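Local coordinates for galactose-binding-like protein (Bacteroides thetaiotaomicron, PDB 7M1B) that probably binds sugars as a SusE-like protein of a gut bacterium, through a domain related to galactose-binding modules, at residues N217-D222 with F254-T259. Residues are numbered along the deposited sequence; the frame is centred on the assembly and turned at random.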
# COMPACT_ATOMS: atom_id res chain seq x y z
N ASN A 217 -3.19 -9.04 -20.09
CA ASN A 217 -2.87 -7.67 -20.45
C ASN A 217 -1.78 -7.06 -19.54
O ASN A 217 -1.55 -5.82 -19.60
CB ASN A 217 -4.13 -6.83 -20.34
CG ASN A 217 -4.73 -6.78 -18.95
OD1 ASN A 217 -4.13 -7.18 -17.97
ND2 ASN A 217 -5.89 -6.15 -18.79
N ASP A 218 -0.92 -7.93 -18.98
CA ASP A 218 0.16 -7.42 -18.15
C ASP A 218 1.42 -7.26 -19.01
O ASP A 218 1.56 -7.86 -20.10
CB ASP A 218 0.60 -8.50 -17.15
CG ASP A 218 -0.35 -8.72 -16.00
OD1 ASP A 218 -1.37 -7.98 -15.86
OD2 ASP A 218 -0.12 -9.62 -15.22
N ILE A 219 2.31 -6.33 -18.62
CA ILE A 219 3.66 -6.31 -19.22
C ILE A 219 4.41 -7.54 -18.74
O ILE A 219 4.27 -7.94 -17.57
CB ILE A 219 4.48 -5.02 -18.94
CG1 ILE A 219 4.65 -4.74 -17.44
CG2 ILE A 219 3.81 -3.81 -19.63
CD1 ILE A 219 5.60 -3.59 -17.10
N LYS A 220 5.32 -7.99 -19.59
CA LYS A 220 6.21 -9.09 -19.31
C LYS A 220 7.44 -8.55 -18.55
O LYS A 220 7.96 -7.45 -18.90
CB LYS A 220 6.64 -9.78 -20.60
CG LYS A 220 5.58 -10.61 -21.32
CD LYS A 220 6.13 -11.31 -22.57
CE LYS A 220 5.08 -12.04 -23.37
NZ LYS A 220 5.57 -12.45 -24.72
N MET A 221 7.95 -9.37 -17.60
CA MET A 221 9.05 -8.89 -16.76
C MET A 221 10.19 -9.94 -16.77
O MET A 221 10.88 -10.09 -15.77
CB MET A 221 8.58 -8.55 -15.33
CG MET A 221 7.68 -7.25 -15.31
SD MET A 221 8.65 -5.80 -15.74
CE MET A 221 9.52 -5.55 -14.21
N ASP A 222 10.28 -10.68 -17.88
CA ASP A 222 11.23 -11.81 -17.97
C ASP A 222 12.36 -11.51 -18.98
O ASP A 222 13.05 -12.45 -19.46
CB ASP A 222 10.49 -13.10 -18.38
CG ASP A 222 9.92 -13.05 -19.77
OD1 ASP A 222 9.83 -11.93 -20.30
OD2 ASP A 222 9.57 -14.16 -20.28
N PHE A 254 1.56 4.30 -21.30
CA PHE A 254 1.33 4.33 -19.85
C PHE A 254 -0.15 4.66 -19.60
O PHE A 254 -0.80 5.48 -20.29
CB PHE A 254 2.12 5.45 -19.18
CG PHE A 254 3.58 5.13 -18.96
CD1 PHE A 254 3.95 4.10 -18.07
CD2 PHE A 254 4.58 5.87 -19.59
CE1 PHE A 254 5.30 3.78 -17.87
CE2 PHE A 254 5.92 5.55 -19.39
CZ PHE A 254 6.28 4.52 -18.52
N PRO A 255 -0.83 4.11 -18.56
CA PRO A 255 -0.25 3.24 -17.53
C PRO A 255 -0.17 1.78 -17.98
O PRO A 255 -0.92 1.29 -18.87
CB PRO A 255 -1.29 3.37 -16.38
CG PRO A 255 -2.62 3.60 -17.09
CD PRO A 255 -2.23 4.51 -18.26
N VAL A 256 0.84 1.10 -17.46
CA VAL A 256 1.00 -0.33 -17.69
C VAL A 256 1.04 -1.02 -16.33
O VAL A 256 1.19 -0.35 -15.33
CB VAL A 256 2.30 -0.61 -18.46
CG1 VAL A 256 2.28 0.05 -19.86
CG2 VAL A 256 3.56 -0.20 -17.67
N TRP A 257 1.01 -2.37 -16.29
CA TRP A 257 0.94 -2.99 -14.96
C TRP A 257 1.55 -4.41 -15.05
O TRP A 257 1.49 -5.10 -16.09
CB TRP A 257 -0.54 -3.04 -14.46
CG TRP A 257 -1.51 -3.56 -15.48
CD1 TRP A 257 -1.85 -4.86 -15.75
CD2 TRP A 257 -2.32 -2.74 -16.33
NE1 TRP A 257 -2.78 -4.93 -16.78
CE2 TRP A 257 -3.11 -3.62 -17.12
CE3 TRP A 257 -2.42 -1.34 -16.51
CZ2 TRP A 257 -4.00 -3.15 -18.11
CZ3 TRP A 257 -3.32 -0.88 -17.48
CH2 TRP A 257 -4.11 -1.77 -18.25
N PHE A 258 1.96 -4.90 -13.88
CA PHE A 258 2.31 -6.30 -13.71
C PHE A 258 1.64 -6.82 -12.44
O PHE A 258 1.16 -6.04 -11.62
CB PHE A 258 3.83 -6.59 -13.70
CG PHE A 258 4.60 -5.88 -12.61
CD1 PHE A 258 4.45 -6.21 -11.30
CD2 PHE A 258 5.48 -4.84 -12.91
CE1 PHE A 258 5.17 -5.56 -10.29
CE2 PHE A 258 6.21 -4.20 -11.92
CZ PHE A 258 6.04 -4.53 -10.60
N THR A 259 1.55 -8.16 -12.37
CA THR A 259 0.73 -8.87 -11.38
C THR A 259 1.55 -9.96 -10.72
O THR A 259 2.22 -10.75 -11.40
CB THR A 259 -0.53 -9.54 -11.98
OG1 THR A 259 -1.17 -8.59 -12.85
CG2 THR A 259 -1.47 -10.05 -10.92
O HOH W 1 0.07 -3.55 -18.85
O HOH W 2 2.39 -10.23 -14.27
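Trp257 and Asn217 each carry CG between the backbone N and the carbonyl carbon (chi1 47° and 61°), and these two turns bring the indole N-H up to the amide oxygen. NE1 of Trp257 donates to OD1 of Asn217 at 2.9 Å in a nearly straight bond. The acceptor lies in the indole plane, but the donor sits well above the plane of the amide, which stands at 77° to the ring. Next to it along the same edge comes Asp218: its OD1 is 3.2 Å from CD1 of Trp257, with the carboxylate turned almost perpendicular to the ring. The other oxygen, OD2, accepts from OG1 of Thr259 at 2.8 Å on its syn side, somewhat out of plane, and also accepts a hydrogen bond from a water, which in turn accepts one from the backbone N of Thr259. A second water lies over one face of the indole, linking O of Asn217 to N of Trp257. With Trp257 cut back to an alanine, OD1 of Asn217 is likely to lose its indole donor, and a gap would probably open beside the Asp218 carboxylate.

Between the two waters, N of Ile219 donates to O of Trp257 at 2.9 Å. Beyond it the contact turns apolar: CG2 of Ile219 packs on CB of Val256 at 3.7 Å, and Met221 makes an oblique Met-aromatic contact with Phe258, SD lying 5.3 Å from the ring centroid.

Arg356 of strand 352-362 bridges to OD1 of Asp218 and bonds OG1 of Thr259, while Trp307 meets Trp257 edge-to-face. The loop that follows strand 211-212 is fastened across the start of strand 256-274, which also pairs with strand 352-362, in the antiparallel sheet of the galactose-binding-like domain.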